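Local coordinates for protein exotoxin 5 (Staphylococcus aureus subsp. aureus COL, PDB 3R2I) that is a secreted superantigen-like protein whose function is not established, built from an OB-fold domain followed by a beta-grasp domain, at residues H116-P124 and S135-N143; F150-V158 and I169-E178. One frame throughout, in Å; residues are numbered along the deposited sequence.

Overall arrangement
The modelled chain opens with helix 57-68 and continues through the strands of the OB-fold domain. There strand 118-120 runs out to the short strand 126-127, and the chain comes back along strand 133-141, so that contact 1 closes a loop of ten residues between H116-P124 and S135-N143. Only after this does the chain cross to the beta-grasp domain, where F150-V158 and I169-E178 close a second ten-residue loop as contact 2. The two loops follow in series, neither enclosing nor crossing the other, with centres about 19 Å apart. They still touch at the domain junction: N143, at the end of contact 1, probably hydrogen-bonds to Q176 and E178, at the end of contact 2.

Contact 1: H116-P124 and S135-N143; sequences HGLDVFAVP and SVGGITKKN
D119 lays its carboxylate across the start of the K142 side chain at about a right angle, OD2 standing 3.4 Å from K142 CA. OD1 is taken by T75 and N76, while OD2 accepts from a water that is bound in turn by N143 N, so a buried acid is satisfied. Next to it, 118-120 and 139-141 pair antiparallel: D119 N gives a nearly straight bond of 2.9 Å to T140 O, and T140 N returns one to D119 O. G117, at positive phi, forms a G1 bulge with L118 opposite I77, and its carbonyl receives K142 N. On the apolar face V120 and I139 lie side by side, CG2 to CG1 4.1 Å, beta-branched residues suited to a strand. At G138 a CB would point straight at F121 O, so glycine fits; its O accepts F121 N. Farther along, S135 carries OG anti to its own N (chi1 -179°), which brings it to accept V123 N at 3.0 Å; a water joins the same OG to F121 O and G137 O. V120 and I139 pack on V101 of strand 97-103 in the OB-fold sheet, whereas F121 and V123 lean on helix 182-197 of the other domain.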
loop_
_atom_site.group_PDB
_atom_site.type_symbol
_atom_site.label_atom_id
_atom_site.label_comp_id
_atom_site.label_asym_id
_atom_site.label_seq_id
_atom_site.Cartn_x
_atom_site.Cartn_y
_atom_site.Cartn_z
ATOM N N HIS A 116 -12.152 14.175 -10.417
ATOM C CA HIS A 116 -12.588 14.537 -9.094
ATOM C C HIS A 116 -12.880 13.355 -8.213
ATOM O O HIS A 116 -13.081 12.233 -8.681
ATOM C CB HIS A 116 -13.854 15.377 -9.218
ATOM C CG HIS A 116 -13.720 16.566 -10.122
ATOM N ND1 HIS A 116 -13.295 17.801 -9.675
ATOM C CD2 HIS A 116 -14.020 16.727 -11.435
ATOM C CE1 HIS A 116 -13.311 18.664 -10.678
ATOM N NE2 HIS A 116 -13.755 18.038 -11.756
ATOM N N GLY A 117 -12.894 13.624 -6.915
ATOM C CA GLY A 117 -13.208 12.620 -5.925
ATOM C C GLY A 117 -12.188 11.502 -5.770
ATOM O O GLY A 117 -12.548 10.359 -5.512
ATOM N N LEU A 118 -10.915 11.821 -5.899
ATOM C CA LEU A 118 -9.899 10.785 -5.770
ATOM C C LEU A 118 -9.280 10.761 -4.380
ATOM O O LEU A 118 -9.176 11.792 -3.715
ATOM C CB LEU A 118 -8.787 10.999 -6.804
ATOM C CG LEU A 118 -9.146 10.929 -8.274
ATOM C CD1 LEU A 118 -7.905 11.354 -9.066
ATOM C CD2 LEU A 118 -9.647 9.516 -8.681
ATOM N N ASP A 119 -8.946 9.557 -3.933
ATOM C CA ASP A 119 -8.247 9.347 -2.677
ATOM C C ASP A 119 -6.865 8.873 -3.031
ATOM O O ASP A 119 -6.696 8.131 -4.000
ATOM C CB ASP A 119 -8.882 8.251 -1.827
ATOM C CG ASP A 119 -10.168 8.676 -1.176
ATOM O OD1 ASP A 119 -10.501 9.878 -1.180
ATOM O OD2 ASP A 119 -10.852 7.775 -0.653
ATOM N N VAL A 120 -5.884 9.237 -2.210
ATOM C CA VAL A 120 -4.519 8.823 -2.456
ATOM C C VAL A 120 -3.828 8.309 -1.206
ATOM O O VAL A 120 -3.899 8.927 -0.161
ATOM C CB VAL A 120 -3.672 9.974 -3.105
ATOM C CG1 VAL A 120 -2.235 9.628 -3.118
ATOM C CG2 VAL A 120 -4.176 10.267 -4.575
ATOM N N PHE A 121 -3.208 7.132 -1.322
ATOM C CA PHE A 121 -2.436 6.572 -0.241
ATOM C C PHE A 121 -1.019 6.855 -0.663
ATOM O O PHE A 121 -0.539 6.348 -1.673
ATOM C CB PHE A 121 -2.651 5.091 -0.029
ATOM C CG PHE A 121 -1.825 4.543 1.100
ATOM C CD1 PHE A 121 -2.205 4.743 2.405
ATOM C CD2 PHE A 121 -0.672 3.843 0.857
ATOM C CE1 PHE A 121 -1.433 4.262 3.448
ATOM C CE2 PHE A 121 0.081 3.348 1.898
ATOM C CZ PHE A 121 -0.295 3.564 3.185
ATOM N N ALA A 122 -0.340 7.659 0.121
ATOM C CA ALA A 122 1.004 8.104 -0.261
ATOM C C ALA A 122 2.081 7.639 0.669
ATOM O O ALA A 122 1.926 7.645 1.890
ATOM C CB ALA A 122 1.033 9.632 -0.370
ATOM N N VAL A 123 3.148 7.156 0.061
ATOM C CA VAL A 123 4.318 6.698 0.786
ATOM C C VAL A 123 5.458 7.366 0.055
ATOM O O VAL A 123 5.534 7.295 -1.158
ATOM C CB VAL A 123 4.512 5.214 0.647
ATOM C CG1 VAL A 123 5.882 4.826 1.267
ATOM C CG2 VAL A 123 3.346 4.481 1.280
ATOM N N PRO A 124 6.371 7.994 0.773
ATOM C CA PRO A 124 7.386 8.651 -0.030
ATOM C C PRO A 124 8.486 7.785 -0.584
ATOM O O PRO A 124 9.037 6.952 0.125
ATOM C CB PRO A 124 8.037 9.626 0.972
ATOM C CG PRO A 124 7.756 9.029 2.307
ATOM C CD PRO A 124 6.408 8.422 2.184
ATOM N N SER A 135 5.264 10.201 -4.377
ATOM C CA SER A 135 4.783 8.815 -4.199
ATOM C C SER A 135 4.339 8.241 -5.543
ATOM O O SER A 135 4.138 9.008 -6.491
ATOM C CB SER A 135 3.660 8.736 -3.147
ATOM O OG SER A 135 3.195 7.390 -2.945
ATOM N N VAL A 136 4.273 6.903 -5.624
ATOM C CA VAL A 136 3.845 6.195 -6.814
ATOM C C VAL A 136 2.487 5.505 -6.607
ATOM O O VAL A 136 2.298 4.760 -5.642
ATOM C CB VAL A 136 4.884 5.128 -7.253
ATOM C CG1 VAL A 136 4.409 4.401 -8.504
ATOM C CG2 VAL A 136 6.249 5.738 -7.511
ATOM N N GLY A 137 1.523 5.787 -7.475
ATOM C CA GLY A 137 0.210 5.130 -7.415
ATOM C C GLY A 137 -0.664 5.423 -6.222
ATOM O O GLY A 137 -0.725 6.559 -5.747
ATOM N N GLY A 138 -1.355 4.397 -5.735
ATOM C CA GLY A 138 -2.199 4.552 -4.572
ATOM C C GLY A 138 -3.472 5.359 -4.760
ATOM O O GLY A 138 -4.075 5.798 -3.775
ATOM N N ILE A 139 -3.926 5.476 -6.006
ATOM C CA ILE A 139 -5.094 6.285 -6.365
ATOM C C ILE A 139 -6.340 5.451 -6.433
ATOM O O ILE A 139 -6.382 4.479 -7.146
ATOM C CB ILE A 139 -4.852 6.945 -7.719
ATOM C CG1 ILE A 139 -3.533 7.742 -7.692
ATOM C CG2 ILE A 139 -6.004 7.878 -8.132
ATOM C CD1 ILE A 139 -2.942 7.929 -9.101
ATOM N N THR A 140 -7.348 5.819 -5.650
ATOM C CA THR A 140 -8.632 5.103 -5.623
ATOM C C THR A 140 -9.759 6.096 -5.723
ATOM O O THR A 140 -9.539 7.276 -5.584
ATOM C CB THR A 140 -8.817 4.339 -4.284
ATOM O OG1 THR A 140 -8.617 5.243 -3.194
ATOM C CG2 THR A 140 -7.803 3.164 -4.158
ATOM N N LYS A 141 -10.956 5.616 -6.000
ATOM C CA LYS A 141 -12.131 6.449 -6.022
ATOM C C LYS A 141 -12.661 6.550 -4.600
ATOM O O LYS A 141 -12.759 5.547 -3.894
ATOM C CB LYS A 141 -13.194 5.863 -6.937
ATOM C CG LYS A 141 -12.812 5.907 -8.401
ATOM C CD LYS A 141 -13.978 5.450 -9.334
ATOM C CE LYS A 141 -13.534 5.473 -10.790
ATOM N NZ LYS A 141 -14.588 5.008 -11.732
ATOM N N LYS A 142 -12.995 7.758 -4.165
ATOM C CA LYS A 142 -13.489 7.945 -2.797
ATOM C C LYS A 142 -14.788 7.184 -2.546
ATOM O O LYS A 142 -15.502 6.829 -3.497
ATOM C CB LYS A 142 -13.737 9.428 -2.495
ATOM C CG LYS A 142 -15.026 9.993 -3.145
ATOM C CD LYS A 142 -15.165 11.476 -2.846
ATOM C CE LYS A 142 -16.483 12.035 -3.365
ATOM N NZ LYS A 142 -16.566 13.523 -3.168
ATOM N N ASN A 143 -15.121 6.981 -1.274
ATOM C CA ASN A 143 -16.372 6.289 -0.932
ATOM C C ASN A 143 -17.558 7.066 -1.425
ATOM O O ASN A 143 -17.580 8.291 -1.293
ATOM C CB ASN A 143 -16.556 6.143 0.584
ATOM C CG ASN A 143 -15.539 5.232 1.217
ATOM O OD1 ASN A 143 -14.695 4.660 0.536
ATOM N ND2 ASN A 143 -15.597 5.111 2.546
HETATM O O HOH W 1 -13.487 8.098 0.916
HETATM O O HOH W 2 0.664 7.763 -3.725
HETATM O O HOH W 3 5.395 5.656 -3.162
#

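Contact 2: F150-V158 and I169-E178; sequences FVSNPSLQV and INELFFIQKE
F150 reaches I169-E178 at the foot of a beta hairpin in the beta-grasp domain, E178 CA sitting over one face of its ring, a CH-pi contact of 3.8 Å to the centroid. CG is anti to the backbone N (chi1 -176°), which carries the ring toward the backbone of K177 and E178. V151 sets CG1 against F174 CD1 at 3.6 Å. S152 exchanges two backbone bonds with I175, and its OG turns to S238. N153 puts its amide over one face of the F174 ring, the planes 28° apart; ND2 donates to F173 O at 3.1 Å from above the carbonyl plane, 59° out of it, while F173 O lies close to the plane of the N153 amide. P154, lacking an N-H, packs CG on I175 CD1 at 3.9 Å, and P154 O lies 2.6 Å from a water that accepts F173 N. L156 fills the inner face: CD2 meets F173 CD1 at 3.7 Å, while its carbonyl takes E171 N. Q157, on the outer face, lays CG against N170 OD1. V158 packs on L193 and Y197 of helix 182-197, which covers the inner face; its N donates to I169 O at 2.9 Å, and I169 N to V158 O.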
loop_
_atom_site.group_PDB
_atom_site.type_symbol
_atom_site.label_atom_id
_atom_site.label_comp_id
_atom_site.label_asym_id
_atom_site.label_seq_id
_atom_site.Cartn_x
_atom_site.Cartn_y
_atom_site.Cartn_z
ATOM N N PHE A 150 -19.212 2.831 6.391
ATOM C CA PHE A 150 -18.387 1.790 5.760
ATOM C C PHE A 150 -17.073 1.500 6.479
ATOM O O PHE A 150 -16.216 2.384 6.664
ATOM C CB PHE A 150 -18.010 2.119 4.301
ATOM C CG PHE A 150 -17.249 0.993 3.620
ATOM C CD1 PHE A 150 -17.905 0.117 2.764
ATOM C CD2 PHE A 150 -15.912 0.752 3.915
ATOM C CE1 PHE A 150 -17.239 -0.927 2.174
ATOM C CE2 PHE A 150 -15.246 -0.306 3.342
ATOM C CZ PHE A 150 -15.918 -1.143 2.465
ATOM N N VAL A 151 -16.898 0.218 6.778
ATOM C CA VAL A 151 -15.729 -0.299 7.427
ATOM C C VAL A 151 -15.719 -1.766 7.076
ATOM O O VAL A 151 -16.736 -2.413 7.172
ATOM C CB VAL A 151 -15.799 -0.190 8.978
ATOM C CG1 VAL A 151 -14.544 -0.774 9.596
ATOM C CG2 VAL A 151 -15.992 1.260 9.428
ATOM N N SER A 152 -14.582 -2.259 6.611
ATOM C CA SER A 152 -14.399 -3.673 6.311
ATOM C C SER A 152 -13.485 -4.144 7.437
ATOM O O SER A 152 -12.662 -3.383 7.945
ATOM C CB SER A 152 -13.714 -3.910 4.958
ATOM O OG SER A 152 -14.446 -3.371 3.874
ATOM N N ASN A 153 -13.606 -5.402 7.806
ATOM C CA ASN A 153 -12.823 -5.931 8.899
ATOM C C ASN A 153 -12.449 -7.381 8.598
ATOM O O ASN A 153 -12.934 -8.297 9.254
ATOM C CB ASN A 153 -13.651 -5.793 10.179
ATOM C CG ASN A 153 -12.954 -6.388 11.407
ATOM O OD1 ASN A 153 -13.630 -6.907 12.289
ATOM N ND2 ASN A 153 -11.620 -6.393 11.431
ATOM N N PRO A 154 -11.661 -7.596 7.533
ATOM C CA PRO A 154 -11.226 -8.930 7.169
ATOM C C PRO A 154 -10.259 -9.499 8.191
ATOM O O PRO A 154 -9.493 -8.767 8.782
ATOM C CB PRO A 154 -10.509 -8.721 5.841
ATOM C CG PRO A 154 -10.049 -7.340 5.878
ATOM C CD PRO A 154 -11.195 -6.610 6.547
ATOM N N SER A 155 -10.304 -10.812 8.395
ATOM C CA SER A 155 -9.397 -11.434 9.364
ATOM C C SER A 155 -7.982 -11.309 8.818
ATOM O O SER A 155 -7.802 -11.184 7.620
ATOM C CB SER A 155 -9.761 -12.901 9.593
ATOM O OG SER A 155 -9.574 -13.615 8.391
ATOM N N LEU A 156 -7.000 -11.298 9.710
ATOM C CA LEU A 156 -5.595 -11.198 9.344
ATOM C C LEU A 156 -4.856 -12.079 10.316
ATOM O O LEU A 156 -4.979 -11.876 11.527
ATOM C CB LEU A 156 -5.099 -9.743 9.456
ATOM C CG LEU A 156 -3.603 -9.390 9.264
ATOM C CD1 LEU A 156 -3.044 -9.819 7.926
ATOM C CD2 LEU A 156 -3.394 -7.885 9.461
ATOM N N GLN A 157 -4.194 -13.110 9.795
ATOM C CA GLN A 157 -3.421 -14.032 10.600
ATOM C C GLN A 157 -1.990 -13.991 10.161
ATOM O O GLN A 157 -1.727 -13.991 8.976
ATOM C CB GLN A 157 -3.836 -15.493 10.407
ATOM C CG GLN A 157 -4.996 -15.948 11.180
ATOM C CD GLN A 157 -5.003 -17.476 11.300
ATOM O OE1 GLN A 157 -4.645 -18.188 10.355
ATOM N NE2 GLN A 157 -5.405 -17.976 12.476
ATOM N N VAL A 158 -1.080 -13.978 11.116
ATOM C CA VAL A 158 0.333 -14.017 10.842
ATOM C C VAL A 158 0.767 -15.364 11.395
ATOM O O VAL A 158 0.469 -15.686 12.559
ATOM C CB VAL A 158 1.085 -12.911 11.549
ATOM C CG1 VAL A 158 2.589 -12.989 11.177
ATOM C CG2 VAL A 158 0.459 -11.532 11.230
ATOM N N ILE A 169 -1.261 -16.245 14.781
ATOM C CA ILE A 169 -1.801 -15.135 15.577
ATOM C C ILE A 169 -2.711 -14.212 14.769
ATOM O O ILE A 169 -2.340 -13.760 13.687
ATOM C CB ILE A 169 -0.623 -14.278 16.095
ATOM C CG1 ILE A 169 0.248 -15.083 17.070
ATOM C CG2 ILE A 169 -1.063 -12.951 16.757
ATOM C CD1 ILE A 169 1.578 -14.432 17.325
ATOM N N ASN A 170 -3.902 -13.940 15.295
ATOM C CA ASN A 170 -4.835 -13.009 14.668
ATOM C C ASN A 170 -4.511 -11.587 15.043
ATOM O O ASN A 170 -4.104 -11.303 16.179
ATOM C CB ASN A 170 -6.277 -13.335 15.079
ATOM C CG ASN A 170 -6.871 -14.438 14.224
ATOM O OD1 ASN A 170 -7.161 -14.213 13.068
ATOM N ND2 ASN A 170 -7.066 -15.611 14.789
ATOM N N GLU A 171 -4.704 -10.701 14.081
ATOM C CA GLU A 171 -4.481 -9.271 14.234
ATOM C C GLU A 171 -5.772 -8.593 13.799
ATOM O O GLU A 171 -6.516 -9.146 13.020
ATOM C CB GLU A 171 -3.347 -8.845 13.312
ATOM C CG GLU A 171 -2.027 -9.519 13.652
ATOM C CD GLU A 171 -1.370 -8.911 14.871
ATOM O OE1 GLU A 171 -0.459 -9.553 15.434
ATOM O OE2 GLU A 171 -1.730 -7.761 15.221
ATOM N N LEU A 172 -6.042 -7.392 14.305
ATOM C CA LEU A 172 -7.282 -6.704 13.987
ATOM C C LEU A 172 -6.984 -5.618 12.931
ATOM O O LEU A 172 -6.318 -4.624 13.186
ATOM C CB LEU A 172 -7.888 -6.139 15.250
ATOM C CG LEU A 172 -9.355 -5.720 15.204
ATOM C CD1 LEU A 172 -10.269 -6.955 14.864
ATOM C CD2 LEU A 172 -9.780 -5.067 16.523
ATOM N N PHE A 173 -7.567 -5.807 11.763
ATOM C CA PHE A 173 -7.345 -4.954 10.632
ATOM C C PHE A 173 -8.650 -4.328 10.087
ATOM O O PHE A 173 -9.517 -5.027 9.612
ATOM C CB PHE A 173 -6.689 -5.873 9.585
ATOM C CG PHE A 173 -6.091 -5.161 8.440
ATOM C CD1 PHE A 173 -4.846 -4.595 8.553
ATOM C CD2 PHE A 173 -6.748 -5.090 7.231
ATOM C CE1 PHE A 173 -4.278 -3.940 7.485
ATOM C CE2 PHE A 173 -6.181 -4.436 6.160
ATOM C CZ PHE A 173 -4.967 -3.837 6.297
ATOM N N PHE A 174 -8.782 -3.011 10.153
ATOM C CA PHE A 174 -9.958 -2.323 9.626
ATOM C C PHE A 174 -9.599 -1.600 8.330
ATOM O O PHE A 174 -8.520 -1.049 8.218
ATOM C CB PHE A 174 -10.472 -1.291 10.625
ATOM C CG PHE A 174 -11.060 -1.886 11.892
ATOM C CD1 PHE A 174 -12.317 -2.466 11.872
ATOM C CD2 PHE A 174 -10.377 -1.821 13.101
ATOM C CE1 PHE A 174 -12.877 -3.008 13.019
ATOM C CE2 PHE A 174 -10.941 -2.332 14.253
ATOM C CZ PHE A 174 -12.206 -2.926 14.210
ATOM N N ILE A 175 -10.483 -1.622 7.344
ATOM C CA ILE A 175 -10.219 -0.905 6.103
ATOM C C ILE A 175 -11.402 0.028 5.985
ATOM O O ILE A 175 -12.529 -0.435 5.928
ATOM C CB ILE A 175 -10.195 -1.816 4.875
ATOM C CG1 ILE A 175 -9.243 -2.984 5.111
ATOM C CG2 ILE A 175 -9.852 -0.956 3.624
ATOM C CD1 ILE A 175 -9.258 -4.025 4.006
ATOM N N GLN A 176 -11.154 1.332 5.963
ATOM C CA GLN A 176 -12.255 2.312 5.920
ATOM C C GLN A 176 -12.632 2.828 4.544
ATOM O O GLN A 176 -13.474 3.695 4.405
ATOM C CB GLN A 176 -11.940 3.470 6.858
ATOM C CG GLN A 176 -11.644 2.923 8.268
ATOM C CD GLN A 176 -11.561 3.982 9.337
ATOM O OE1 GLN A 176 -12.516 4.770 9.562
ATOM N NE2 GLN A 176 -10.440 3.965 10.063
ATOM N N LYS A 177 -12.041 2.266 3.527
ATOM C CA LYS A 177 -12.311 2.675 2.174
ATOM C C LYS A 177 -12.996 1.563 1.472
ATOM O O LYS A 177 -12.641 0.422 1.615
ATOM C CB LYS A 177 -11.003 3.006 1.445
ATOM C CG LYS A 177 -10.480 4.422 1.717
ATOM C CD LYS A 177 -8.940 4.556 1.497
ATOM C CE LYS A 177 -8.118 4.365 2.860
ATOM N NZ LYS A 177 -8.448 3.175 3.803
ATOM N N GLU A 178 -13.984 1.945 0.697
ATOM C CA GLU A 178 -14.752 1.039 -0.118
ATOM C C GLU A 178 -13.838 0.436 -1.217
ATOM O O GLU A 178 -13.876 -0.741 -1.510
ATOM C CB GLU A 178 -15.863 1.886 -0.678
ATOM C CG GLU A 178 -16.959 1.193 -1.349
ATOM C CD GLU A 178 -18.128 2.135 -1.528
ATOM O OE1 GLU A 178 -19.167 1.850 -0.886
ATOM O OE2 GLU A 178 -17.958 3.201 -2.183
HETATM O O HOH W 4 -9.180 -8.340 11.280
HETATM O O HOH W 5 -8.123 -11.270 12.438
#